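Local coordinates for protein chitinase (Paenibacillus sp. FPU-7, PDB 5GZT) that probably catalyses random endo-hydrolysis of the beta-1,4 linkages in chitin and chitodextrins, through a chain that carries two glycosyl hydrolase family 18 domains, at residues Ala689-Val694 with Ala740-Glu745; Ser655-Thr660 with Ala709-Ala714; Glu600-Ala605 with Gln680-Pro685; Lys544-Ser549 with Thr578-Asp583; Leu650-Ser655 with Val736-Ser741. All blocks are in the same frame, centred on the assembly; numbering follows the deposited sequence.

How the interactions relate
Along the chain interaction 4 closes first, followed by interaction 3; the segments of interaction 3 alternate with those of interactions 2 and 5, and the second segments of interactions 1 and 5 overlap at Ala740 and Ser741. Interactions 1 and 5, with centres 7 Å apart, lie on neighbouring strands 692-695 and 732-738 of the immunoglobulin-like domain, and interaction 2 lies at its loops, 15 Å from interaction 1. Interaction 3 joins this domain to helix 602-614 of the first family 18 region, to which interaction 4 belongs. Arg579 NH1 to Leu683 O (2.9 Å) links interactions 3 and 4. Of the five, only interaction 3 has a segment in each region, so it marks their junction.

Interaction 1 of 5, residues Ala689-Val694 with Ala740-Glu745; sequences ASDVTV and ASAVLE. With FMT (formic acid), chain J.
Ser741 OG holds two partners at once: it donates to Asp691 OD1 over 2.6 Å and accepts from a water whose oxygen lies 2.8 Å from Ser741 OG. The same water donates to Ser690 O, so the two short 3-10 turns are bridged both directly and through solvent. With chi1 at 71° the serine oxygen sits between its own backbone N and carbonyl carbon, which turns it to the aspartate. It approaches OD1 on the anti side, 30° out of the carboxylate plane. The other oxygen, Asp691 OD2, forms a salt bridge with Lys684 and accepts from Ser688 N; with both oxygens engaged the buried carboxylate has little freedom to rotate, and the lysine would probably favour its charged form. Behind the polar end, Asp691 CB rests on Ala742 CB at 3.6 Å. An asparagine here would keep the shape but would probably leave Lys684 without its countercharge. Farther along, Val694 N donates to a formate oxygen, O1, at 3.0 Å, and the formate also bonds to Tyr703. The contact sits where strand 692-695, at one edge of its sheet, starts alongside strand 732-738: Asp691 and Thr693 pair through their backbones with Lys739 and Val737, while Leu744 and Glu745 carry the second segment on to helix 602-614.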
# COMPACT_ATOMS: atom_id res chain seq x y z
N ALA B 689 -35.60 -3.49 -12.80
CA ALA B 689 -35.88 -2.51 -13.90
C ALA B 689 -35.58 -1.06 -13.49
O ALA B 689 -35.13 -0.25 -14.31
CB ALA B 689 -37.36 -2.64 -14.32
N SER B 690 -35.80 -0.75 -12.22
CA SER B 690 -35.72 0.63 -11.72
C SER B 690 -34.24 1.00 -11.48
O SER B 690 -33.89 2.18 -11.27
CB SER B 690 -36.69 0.82 -10.50
OG SER B 690 -36.22 0.04 -9.39
N ASP B 691 -33.31 0.00 -11.60
CA ASP B 691 -31.92 0.28 -11.42
C ASP B 691 -31.19 0.85 -12.66
O ASP B 691 -30.02 1.27 -12.56
CB ASP B 691 -31.21 -1.02 -11.03
CG ASP B 691 -31.68 -1.57 -9.65
OD1 ASP B 691 -32.14 -0.74 -8.85
OD2 ASP B 691 -31.51 -2.82 -9.49
N VAL B 692 -31.85 0.85 -13.80
CA VAL B 692 -31.27 1.34 -15.04
C VAL B 692 -32.33 2.16 -15.79
O VAL B 692 -33.49 1.66 -15.96
CB VAL B 692 -30.85 0.15 -15.94
CG1 VAL B 692 -30.28 0.65 -17.27
CG2 VAL B 692 -29.75 -0.67 -15.27
N THR B 693 -31.94 3.31 -16.37
CA THR B 693 -32.87 4.00 -17.27
C THR B 693 -32.28 4.06 -18.66
O THR B 693 -31.08 4.35 -18.84
CB THR B 693 -33.18 5.44 -16.82
OG1 THR B 693 -32.02 6.22 -17.04
CG2 THR B 693 -33.51 5.53 -15.36
N VAL B 694 -33.09 3.77 -19.66
CA VAL B 694 -32.64 3.75 -21.04
C VAL B 694 -33.51 4.77 -21.81
O VAL B 694 -34.71 4.68 -21.75
CB VAL B 694 -32.84 2.36 -21.67
CG1 VAL B 694 -32.32 2.35 -23.14
CG2 VAL B 694 -32.18 1.27 -20.74
N ALA B 740 -27.61 4.57 -8.86
CA ALA B 740 -27.01 4.26 -7.57
C ALA B 740 -27.62 2.98 -6.98
O ALA B 740 -26.94 2.19 -6.35
CB ALA B 740 -27.14 5.43 -6.59
N SER B 741 -28.89 2.78 -7.16
CA SER B 741 -29.59 1.61 -6.60
C SER B 741 -29.15 0.29 -7.24
O SER B 741 -29.44 -0.77 -6.70
CB SER B 741 -31.07 1.81 -6.72
OG SER B 741 -31.46 1.70 -8.11
N ALA B 742 -28.44 0.33 -8.38
CA ALA B 742 -28.02 -0.92 -9.08
C ALA B 742 -26.89 -1.62 -8.42
O ALA B 742 -26.72 -2.80 -8.66
CB ALA B 742 -27.62 -0.62 -10.54
N VAL B 743 -26.07 -0.91 -7.63
CA VAL B 743 -24.78 -1.46 -7.18
C VAL B 743 -24.84 -1.82 -5.68
O VAL B 743 -25.72 -1.41 -4.96
CB VAL B 743 -23.61 -0.50 -7.42
CG1 VAL B 743 -23.50 -0.23 -8.95
CG2 VAL B 743 -23.79 0.84 -6.68
N LEU B 744 -23.83 -2.56 -5.28
CA LEU B 744 -23.66 -3.14 -3.98
C LEU B 744 -23.03 -2.12 -3.05
O LEU B 744 -23.25 -2.18 -1.88
CB LEU B 744 -22.70 -4.39 -4.12
CG LEU B 744 -23.37 -5.62 -4.74
CD1 LEU B 744 -22.40 -6.80 -4.95
CD2 LEU B 744 -24.53 -6.10 -3.96
N GLU B 745 -22.17 -1.27 -3.57
CA GLU B 745 -21.53 -0.27 -2.79
C GLU B 745 -22.57 0.69 -2.27
O GLU B 745 -23.60 0.94 -2.91
CB GLU B 745 -20.52 0.51 -3.64
CG GLU B 745 -19.27 -0.28 -4.06
CD GLU B 745 -19.48 -1.17 -5.32
OE1 GLU B 745 -20.61 -1.26 -5.81
OE2 GLU B 745 -18.52 -1.76 -5.84
C FMT J . -36.42 3.48 -18.41
O1 FMT J . -35.67 2.51 -18.72
O2 FMT J . -36.67 3.91 -17.13
O HOH W 1 -33.41 3.57 -8.77

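Interaction 2 of 5, residues Ser655-Thr660 with Ala709-Ala714; sequences SVYAGT and ADHRNA
Tyr657 and His711 project from two irregular loops whose backbones stay well separated, the nearest CA atoms being those of Tyr657 and Ala714 at 8.7 Å; Tyr657 and Ala658 form a classic beta bulge opposite Ile675. The gap is spanned by the two rings alone. The rings of Tyr657 and His711 make a T-shaped (edge-to-face) pair with centroids 4.5 Å apart and planes at 71°. The imidazole supplies the edge: His711 NE2 stands 3.5 Å above the Tyr657 ring plane, over its centre, and CE1 leans toward CD2 and CE2. Tyr657 CG is anti to the backbone N (chi1 177°), which carries the phenol out from the bulge to meet it. The other ring nitrogen, His711 ND1, donates to Ala709 O at 3.3 Å from above the carbonyl plane, a long, bent bond that gives the ring at most a loose hold. A serine in place of His711 would probably leave this face of Tyr657 without its ring partner and the Ala709 carbonyl without this donor. The pair sits beside strand 668-678, whose Pro677 touches Tyr657. Nearby, Arg712 forms a salt bridge with Glu633 of helix 633-642, and Thr660 OG1 is hydrogen-bonded to Lys1104 O of helix 1093-1106.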
# COMPACT_ATOMS: atom_id res chain seq x y z
N SER B 655 -18.44 1.21 -19.35
CA SER B 655 -17.76 1.05 -20.60
C SER B 655 -18.74 0.32 -21.52
O SER B 655 -19.85 0.03 -21.13
CB SER B 655 -16.36 0.37 -20.49
OG SER B 655 -16.54 -0.98 -20.11
N VAL B 656 -18.38 0.10 -22.78
CA VAL B 656 -19.27 -0.61 -23.64
C VAL B 656 -18.58 -1.89 -24.16
O VAL B 656 -17.41 -1.89 -24.53
CB VAL B 656 -19.59 0.29 -24.85
CG1 VAL B 656 -20.45 -0.50 -25.87
CG2 VAL B 656 -20.33 1.52 -24.40
N TYR B 657 -19.32 -2.98 -24.24
CA TYR B 657 -18.77 -4.20 -24.77
C TYR B 657 -19.51 -4.53 -26.08
O TYR B 657 -18.91 -4.99 -27.04
CB TYR B 657 -19.05 -5.32 -23.76
CG TYR B 657 -18.59 -6.67 -24.24
CD1 TYR B 657 -17.27 -7.07 -24.11
CD2 TYR B 657 -19.48 -7.54 -24.74
CE1 TYR B 657 -16.83 -8.32 -24.57
CE2 TYR B 657 -19.09 -8.73 -25.25
CZ TYR B 657 -17.79 -9.13 -25.13
OH TYR B 657 -17.58 -10.41 -25.61
N ALA B 658 -20.81 -4.31 -26.10
CA ALA B 658 -21.66 -4.46 -27.29
C ALA B 658 -22.52 -3.21 -27.44
O ALA B 658 -23.44 -3.00 -26.67
CB ALA B 658 -22.54 -5.69 -27.21
N GLY B 659 -22.18 -2.35 -28.38
CA GLY B 659 -22.85 -1.05 -28.48
C GLY B 659 -23.59 -0.75 -29.76
O GLY B 659 -24.08 0.43 -29.95
N THR B 660 -23.86 -1.80 -30.54
CA THR B 660 -24.59 -1.63 -31.81
C THR B 660 -25.71 -2.65 -32.00
O THR B 660 -25.54 -3.84 -31.75
CB THR B 660 -23.67 -1.81 -32.99
OG1 THR B 660 -22.63 -0.85 -32.99
CG2 THR B 660 -24.45 -1.63 -34.28
N ALA B 709 -25.39 -12.08 -19.16
CA ALA B 709 -24.78 -13.40 -19.06
C ALA B 709 -23.33 -13.38 -19.49
O ALA B 709 -22.94 -12.65 -20.40
CB ALA B 709 -25.61 -14.40 -19.97
N ASP B 710 -22.51 -14.22 -18.88
CA ASP B 710 -21.09 -14.34 -19.19
C ASP B 710 -20.26 -13.10 -18.97
O ASP B 710 -19.19 -12.97 -19.53
CB ASP B 710 -20.86 -14.87 -20.61
CG ASP B 710 -21.36 -16.29 -20.74
OD1 ASP B 710 -21.27 -17.08 -19.77
OD2 ASP B 710 -21.85 -16.63 -21.79
N HIS B 711 -20.77 -12.18 -18.17
CA HIS B 711 -20.00 -11.06 -17.68
C HIS B 711 -20.15 -10.99 -16.15
O HIS B 711 -21.23 -11.23 -15.60
CB HIS B 711 -20.51 -9.77 -18.29
CG HIS B 711 -20.15 -9.62 -19.71
ND1 HIS B 711 -20.92 -10.08 -20.75
CD2 HIS B 711 -19.04 -9.12 -20.26
CE1 HIS B 711 -20.30 -9.88 -21.89
NE2 HIS B 711 -19.19 -9.23 -21.62
N ARG B 712 -19.10 -10.54 -15.50
CA ARG B 712 -19.12 -10.44 -14.07
C ARG B 712 -19.88 -9.22 -13.57
O ARG B 712 -20.40 -9.24 -12.43
CB ARG B 712 -17.69 -10.37 -13.50
CG ARG B 712 -16.84 -9.18 -13.91
CD ARG B 712 -15.36 -9.49 -13.69
NE ARG B 712 -14.49 -8.37 -13.88
CZ ARG B 712 -14.18 -7.87 -15.12
NH1 ARG B 712 -14.68 -8.39 -16.20
NH2 ARG B 712 -13.36 -6.84 -15.30
N ASN B 713 -19.93 -8.16 -14.37
CA ASN B 713 -20.45 -6.86 -13.84
C ASN B 713 -20.90 -5.93 -14.96
O ASN B 713 -20.33 -4.86 -15.14
CB ASN B 713 -19.31 -6.28 -13.05
CG ASN B 713 -19.65 -5.03 -12.31
OD1 ASN B 713 -20.78 -4.76 -12.06
ND2 ASN B 713 -18.62 -4.20 -11.99
N ALA B 714 -21.87 -6.37 -15.76
CA ALA B 714 -22.30 -5.63 -16.95
C ALA B 714 -23.79 -5.64 -17.06
O ALA B 714 -24.42 -6.62 -16.80
CB ALA B 714 -21.68 -6.24 -18.23

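Interaction 3 of 5, residues Glu600-Ala605 with Gln680-Pro685; sequences EDTASA and QGTLKP
Ala603, in the first turn of helix 602-614, and Thr682, in an extended loop, bring their CA atoms to 5.7 Å, so the loop runs close past the start of the helix. Thr682 carries the contact from the loop side. Its OG1 lies 2.6 Å from Thr602 OG1 in a hydroxyl-to-hydroxyl hydrogen bond, and its chain crosses that of Thr602 at a slant. With CG2 anti to its backbone N, Thr682 turns both branches to the helix: OG1 is 3.7 Å from Ala603 CB, and CG2 is near the same methyl. Ala603 N is also near Thr682 OG1, but the angle is too poor for a bond. The helix start is closed separately by a capping box: Ser604 N donates to Asp601 OD1 at 3.0 Å with an N-H...O angle of 170°, Ala603 N bonds weakly to the same oxygen, and Asp601 N returns a bond to Ser604 OG at 3.0 Å. Thr682 OG1 has a second hydrogen-bond partner, Glu745 OE2. The hydroxyl pair crosses this buried boundary between family 18 and immunoglobulin-like regions, and Glu745 extends the polar cluster on the latter side. Glu745 also packs on Ala603, where the helix dipole is likely to favour its negative charge.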
# COMPACT_ATOMS: atom_id res chain seq x y z
N GLU B 600 -12.58 -12.22 -3.37
CA GLU B 600 -12.47 -10.81 -3.11
C GLU B 600 -12.69 -10.18 -4.53
O GLU B 600 -12.07 -10.61 -5.50
CB GLU B 600 -11.05 -10.51 -2.77
CG GLU B 600 -10.78 -9.09 -2.38
CD GLU B 600 -10.94 -8.85 -0.85
OE1 GLU B 600 -12.08 -8.66 -0.40
OE2 GLU B 600 -9.93 -8.83 -0.11
N ASP B 601 -13.53 -9.15 -4.63
CA ASP B 601 -13.86 -8.51 -5.93
C ASP B 601 -13.90 -7.00 -5.70
O ASP B 601 -13.38 -6.49 -4.67
CB ASP B 601 -15.15 -9.11 -6.50
CG ASP B 601 -16.43 -8.60 -5.85
OD1 ASP B 601 -16.34 -7.91 -4.78
OD2 ASP B 601 -17.57 -8.98 -6.35
N THR B 602 -14.52 -6.29 -6.65
CA THR B 602 -14.52 -4.91 -6.65
C THR B 602 -15.33 -4.40 -5.48
O THR B 602 -15.01 -3.30 -4.92
CB THR B 602 -15.05 -4.38 -7.98
OG1 THR B 602 -16.26 -5.00 -8.29
CG2 THR B 602 -14.08 -4.67 -9.09
N ALA B 603 -16.43 -5.05 -5.22
CA ALA B 603 -17.30 -4.62 -4.11
C ALA B 603 -16.68 -4.86 -2.70
O ALA B 603 -16.74 -3.97 -1.84
CB ALA B 603 -18.68 -5.29 -4.21
N SER B 604 -16.11 -6.04 -2.46
CA SER B 604 -15.49 -6.37 -1.19
C SER B 604 -14.27 -5.46 -0.99
O SER B 604 -14.08 -4.99 0.16
CB SER B 604 -15.16 -7.86 -1.00
OG SER B 604 -14.08 -8.27 -1.80
N ALA B 605 -13.49 -5.18 -2.05
CA ALA B 605 -12.43 -4.24 -1.95
C ALA B 605 -12.94 -2.85 -1.52
O ALA B 605 -12.29 -2.23 -0.65
CB ALA B 605 -11.58 -4.14 -3.18
N GLN B 680 -16.69 1.25 -12.60
CA GLN B 680 -16.62 1.73 -11.21
C GLN B 680 -17.95 1.39 -10.59
O GLN B 680 -18.97 1.73 -11.17
CB GLN B 680 -16.24 3.20 -11.17
CG GLN B 680 -16.24 3.74 -9.77
CD GLN B 680 -15.46 5.04 -9.60
OE1 GLN B 680 -16.03 6.14 -9.71
NE2 GLN B 680 -14.18 4.91 -9.25
N GLY B 681 -17.95 0.66 -9.45
CA GLY B 681 -19.21 0.14 -8.89
C GLY B 681 -19.41 -1.29 -9.31
O GLY B 681 -18.88 -1.71 -10.36
N THR B 682 -20.22 -2.02 -8.55
CA THR B 682 -20.45 -3.43 -8.76
C THR B 682 -21.91 -3.70 -8.72
O THR B 682 -22.52 -3.55 -7.68
CB THR B 682 -19.71 -4.24 -7.66
OG1 THR B 682 -18.34 -3.72 -7.51
CG2 THR B 682 -19.70 -5.66 -7.99
N LEU B 683 -22.50 -4.19 -9.83
CA LEU B 683 -23.90 -4.53 -9.85
C LEU B 683 -24.22 -5.62 -8.79
O LEU B 683 -23.43 -6.53 -8.54
CB LEU B 683 -24.38 -5.06 -11.20
CG LEU B 683 -24.16 -4.19 -12.46
CD1 LEU B 683 -24.55 -4.97 -13.68
CD2 LEU B 683 -24.98 -2.93 -12.28
N LYS B 684 -25.41 -5.48 -8.20
CA LYS B 684 -26.08 -6.61 -7.56
C LYS B 684 -26.07 -7.78 -8.55
O LYS B 684 -26.22 -7.61 -9.80
CB LYS B 684 -27.51 -6.26 -7.23
CG LYS B 684 -27.65 -5.14 -6.17
CD LYS B 684 -29.12 -4.77 -5.91
CE LYS B 684 -29.67 -3.89 -6.99
NZ LYS B 684 -31.15 -3.70 -7.02
N PRO B 685 -25.96 -8.98 -8.03
CA PRO B 685 -25.97 -10.12 -8.93
C PRO B 685 -27.19 -10.15 -9.85
O PRO B 685 -27.07 -10.62 -11.00
CB PRO B 685 -25.91 -11.33 -7.97
CG PRO B 685 -25.24 -10.77 -6.76
CD PRO B 685 -25.59 -9.33 -6.64

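Interaction 4 of 5, residues Lys544-Ser549 with Thr578-Asp583; sequences KGTGLS and TRYWDD. With FMT (formic acid), chain H.
A type II' beta turn from Lys544 to Gly547 packs against strand 578-582, with Thr546 of the turn seated on the ring of Tyr580. The evidence is a CH-pi contact: Thr546 CG2 is 3.9 Å from the ring centroid and only 9° off the ring normal, so the methyl lies squarely over the face. Thr578 CG2 lies over the opposite face, offset toward the rim, and the ring is held between two threonine methyls. At chi1 55° Thr546 sends its CG2 over the ring while its OG1 is hydrogen-bonded to Tyr589 OH on the adjoining strand. The phenol end is tied back to the turn by a water, whose oxygen is 2.7 Å from Tyr580 OH and 2.9 Å from Gly545 O. Two residues on, Leu548 CD2 touches Asp582 OD2 at 3.7 Å, the side chains nearly perpendicular. That carboxylate is well satisfied: OD2 bonds to His496 NE2, and OD1 accepts from Thr584 N and Ala585 N. The strand's other face carries Arg579 and Trp581. Arg579 NH1 donates to formate O1 at 2.9 Å and also to Leu683 O, while Trp581 NE1 donates to Asp583 OD1 at 3.0 Å, in the indole plane. Strand 578-582 is an outer strand of an antiparallel sheet inserted between barrel strands 527-532 and 619-623, as in the small alpha+beta insertion domain of many family 18 chitinases.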
# COMPACT_ATOMS: atom_id res chain seq x y z
N LYS B 544 -27.46 -27.01 -1.65
CA LYS B 544 -28.43 -26.42 -0.81
C LYS B 544 -28.16 -24.92 -0.71
O LYS B 544 -27.01 -24.51 -0.58
CB LYS B 544 -28.33 -27.00 0.64
CG LYS B 544 -28.61 -28.52 0.70
CD LYS B 544 -28.39 -29.10 2.08
CE LYS B 544 -28.76 -30.62 2.05
NZ LYS B 544 -28.33 -31.25 3.32
N GLY B 545 -29.22 -24.14 -0.67
CA GLY B 545 -29.15 -22.72 -0.37
C GLY B 545 -28.36 -22.06 -1.51
O GLY B 545 -28.58 -22.36 -2.63
N THR B 546 -27.33 -21.32 -1.15
CA THR B 546 -26.42 -20.71 -2.06
C THR B 546 -25.09 -21.32 -1.98
O THR B 546 -24.11 -20.76 -2.49
CB THR B 546 -26.22 -19.27 -1.64
OG1 THR B 546 -25.80 -19.23 -0.27
CG2 THR B 546 -27.49 -18.45 -1.73
N GLY B 547 -24.99 -22.45 -1.27
CA GLY B 547 -23.69 -23.02 -1.03
C GLY B 547 -22.91 -22.54 0.15
O GLY B 547 -21.89 -23.14 0.52
N LEU B 548 -23.25 -21.39 0.66
CA LEU B 548 -22.59 -20.77 1.75
C LEU B 548 -23.03 -21.40 3.12
O LEU B 548 -24.21 -21.65 3.38
CB LEU B 548 -22.93 -19.29 1.77
CG LEU B 548 -22.35 -18.46 2.90
CD1 LEU B 548 -20.83 -18.42 2.82
CD2 LEU B 548 -22.95 -17.06 2.94
N SER B 549 -22.07 -21.64 4.00
CA SER B 549 -22.39 -22.35 5.28
C SER B 549 -23.03 -23.71 5.00
O SER B 549 -24.05 -24.02 5.55
CB SER B 549 -23.26 -21.49 6.19
OG SER B 549 -22.61 -20.22 6.42
N THR B 578 -22.84 -19.20 -10.37
CA THR B 578 -23.67 -18.05 -10.05
C THR B 578 -22.87 -17.18 -9.07
O THR B 578 -22.27 -17.69 -8.11
CB THR B 578 -25.01 -18.52 -9.48
OG1 THR B 578 -25.67 -19.26 -10.48
CG2 THR B 578 -25.88 -17.41 -9.06
N ARG B 579 -22.90 -15.88 -9.29
CA ARG B 579 -22.32 -14.88 -8.38
C ARG B 579 -23.36 -14.54 -7.31
O ARG B 579 -24.50 -14.25 -7.63
CB ARG B 579 -21.90 -13.58 -9.13
CG ARG B 579 -21.29 -12.62 -8.08
CD ARG B 579 -20.57 -11.45 -8.72
NE ARG B 579 -21.42 -10.69 -9.59
CZ ARG B 579 -22.02 -9.53 -9.31
NH1 ARG B 579 -22.06 -9.00 -8.06
NH2 ARG B 579 -22.70 -8.91 -10.27
N TYR B 580 -22.97 -14.64 -6.03
CA TYR B 580 -23.82 -14.28 -4.89
C TYR B 580 -23.08 -13.26 -4.04
O TYR B 580 -21.90 -13.09 -4.17
CB TYR B 580 -24.05 -15.54 -4.04
CG TYR B 580 -25.01 -16.54 -4.64
CD1 TYR B 580 -26.30 -16.19 -4.92
CD2 TYR B 580 -24.63 -17.85 -4.92
CE1 TYR B 580 -27.21 -17.14 -5.43
CE2 TYR B 580 -25.56 -18.78 -5.38
CZ TYR B 580 -26.81 -18.41 -5.63
OH TYR B 580 -27.69 -19.32 -6.13
N TRP B 581 -23.79 -12.55 -3.16
CA TRP B 581 -23.19 -11.59 -2.29
C TRP B 581 -23.75 -11.85 -0.89
O TRP B 581 -24.94 -12.07 -0.71
CB TRP B 581 -23.68 -10.23 -2.74
CG TRP B 581 -23.24 -9.05 -1.87
CD1 TRP B 581 -24.05 -8.27 -1.08
CD2 TRP B 581 -21.93 -8.51 -1.76
NE1 TRP B 581 -23.31 -7.33 -0.50
CE2 TRP B 581 -22.02 -7.41 -0.89
CE3 TRP B 581 -20.67 -8.89 -2.25
CZ2 TRP B 581 -20.92 -6.58 -0.57
CZ3 TRP B 581 -19.55 -8.03 -1.96
CH2 TRP B 581 -19.70 -6.93 -1.06
N ASP B 582 -22.88 -11.76 0.09
CA ASP B 582 -23.31 -11.82 1.49
C ASP B 582 -23.31 -10.39 1.98
O ASP B 582 -22.30 -9.75 2.15
CB ASP B 582 -22.34 -12.66 2.30
CG ASP B 582 -22.77 -12.81 3.81
OD1 ASP B 582 -23.37 -11.88 4.40
OD2 ASP B 582 -22.35 -13.77 4.46
N ASP B 583 -24.50 -9.86 2.18
CA ASP B 583 -24.64 -8.48 2.52
C ASP B 583 -24.41 -8.14 4.00
O ASP B 583 -24.47 -6.98 4.33
CB ASP B 583 -26.02 -7.91 2.17
CG ASP B 583 -25.95 -6.37 1.94
OD1 ASP B 583 -24.95 -5.74 1.37
OD2 ASP B 583 -26.93 -5.82 2.32
C FMT H . -21.02 -9.54 -5.26
O1 FMT H . -21.50 -10.63 -5.71
O2 FMT H . -19.88 -8.79 -5.56
O HOH W 2 -27.41 -21.84 -5.27

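Interaction 5 of 5, residues Leu650-Ser655 with Val736-Ser741; sequences LSVGTS and VVVKAS
Val738 meets two residues with its two methyl branches, Val652 with one and Thr654 with the other. The side chains of Val652 and Val738 stand nearly perpendicular, CG1 against CG1 at 3.9 Å, and Val652 CG1 also lies 4.0 Å from Val738 CB. Thr654 approaches differently: it runs alongside Val738 with the opposite sense, and its methyl CG2 comes 3.8 Å from Val738 CG2. The division of labour follows from chi1 of Val738, -174°, which places CG1 anti to the backbone N and CG2 beside it, one methyl for each partner. Thr654 has its OG1 between backbone N and carbonyl carbon (chi1 66°), an arrangement that leaves CG2 to make the apolar touch. The nearest CA atoms, those of Val652 and Val738, are 7.0 Å apart, a separation too wide for backbone pairing, and the contact is accordingly made by methyl groups in van der Waals range. Val652 and Thr654 both turn to the same partner because they flank Gly653, whose backbone is instead hydrogen-bonded to Thr679 and Gln680. Val652 also touches Val743 and Leu678, and Val736, two residues before Val738 on the same strand face, touches Leu676 and Val692. The contact thus adds to the apolar packing against strand 732-738 of the immunoglobulin-like domain, where the short strand 653-654 and the loop leading into it lie over the end of that strand, with strand 668-678 on one flank and strand 692-695 paired beside it.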
# COMPACT_ATOMS: atom_id res chain seq x y z
N LEU B 650 -18.21 8.71 -5.12
CA LEU B 650 -17.84 8.12 -6.37
C LEU B 650 -19.11 7.88 -7.18
O LEU B 650 -20.12 7.45 -6.67
CB LEU B 650 -17.05 6.84 -6.12
CG LEU B 650 -15.74 6.99 -5.36
CD1 LEU B 650 -15.14 5.66 -4.86
CD2 LEU B 650 -14.76 7.71 -6.25
N SER B 651 -19.06 8.23 -8.46
CA SER B 651 -20.02 7.87 -9.46
C SER B 651 -19.85 6.44 -10.02
O SER B 651 -18.78 6.01 -10.25
CB SER B 651 -19.84 8.82 -10.68
OG SER B 651 -20.65 9.94 -10.41
N VAL B 652 -20.94 5.76 -10.29
CA VAL B 652 -20.86 4.55 -11.07
C VAL B 652 -20.30 4.99 -12.46
O VAL B 652 -20.64 6.07 -12.93
CB VAL B 652 -22.24 3.92 -11.21
CG1 VAL B 652 -22.21 2.70 -12.15
CG2 VAL B 652 -22.83 3.44 -9.86
N GLY B 653 -19.43 4.18 -13.02
CA GLY B 653 -18.75 4.36 -14.32
C GLY B 653 -19.11 3.13 -15.20
O GLY B 653 -19.24 1.96 -14.71
N THR B 654 -19.34 3.40 -16.48
CA THR B 654 -19.49 2.38 -17.50
C THR B 654 -18.53 2.37 -18.66
O THR B 654 -17.85 3.37 -18.90
CB THR B 654 -20.91 2.47 -18.07
OG1 THR B 654 -21.07 3.71 -18.77
CG2 THR B 654 -21.92 2.33 -17.01
N SER B 655 -18.44 1.21 -19.35
CA SER B 655 -17.76 1.05 -20.60
C SER B 655 -18.74 0.32 -21.52
O SER B 655 -19.85 0.03 -21.13
CB SER B 655 -16.36 0.37 -20.49
OG SER B 655 -16.54 -0.98 -20.11
N VAL B 736 -27.89 5.14 -21.53
CA VAL B 736 -28.13 4.18 -20.46
C VAL B 736 -27.57 4.75 -19.18
O VAL B 736 -26.40 5.02 -19.08
CB VAL B 736 -27.42 2.81 -20.74
CG1 VAL B 736 -27.76 1.80 -19.64
CG2 VAL B 736 -27.96 2.29 -22.08
N VAL B 737 -28.43 5.00 -18.19
CA VAL B 737 -27.88 5.44 -16.93
C VAL B 737 -28.00 4.26 -15.94
O VAL B 737 -29.06 3.68 -15.84
CB VAL B 737 -28.70 6.62 -16.36
CG1 VAL B 737 -28.31 6.87 -14.92
CG2 VAL B 737 -28.53 7.90 -17.26
N VAL B 738 -26.91 3.95 -15.25
CA VAL B 738 -26.88 2.94 -14.22
C VAL B 738 -27.05 3.63 -12.88
O VAL B 738 -26.19 4.41 -12.44
CB VAL B 738 -25.55 2.17 -14.24
CG1 VAL B 738 -25.57 1.01 -13.25
CG2 VAL B 738 -25.32 1.59 -15.60
N LYS B 739 -28.17 3.36 -12.24
CA LYS B 739 -28.52 4.14 -11.05
C LYS B 739 -27.73 3.67 -9.87
O LYS B 739 -27.25 2.52 -9.86
CB LYS B 739 -30.00 4.00 -10.72
CG LYS B 739 -30.91 4.35 -11.84
CD LYS B 739 -31.03 5.82 -12.10
CE LYS B 739 -31.98 6.49 -11.10
NZ LYS B 739 -31.65 7.96 -11.07
N ALA B 740 -27.61 4.57 -8.86
CA ALA B 740 -27.01 4.26 -7.57
C ALA B 740 -27.62 2.98 -6.98
O ALA B 740 -26.94 2.19 -6.35
CB ALA B 740 -27.14 5.43 -6.59
N SER B 741 -28.89 2.78 -7.16
CA SER B 741 -29.59 1.61 -6.60
C SER B 741 -29.15 0.29 -7.24
O SER B 741 -29.44 -0.77 -6.70
CB SER B 741 -31.07 1.81 -6.72
OG SER B 741 -31.46 1.70 -8.11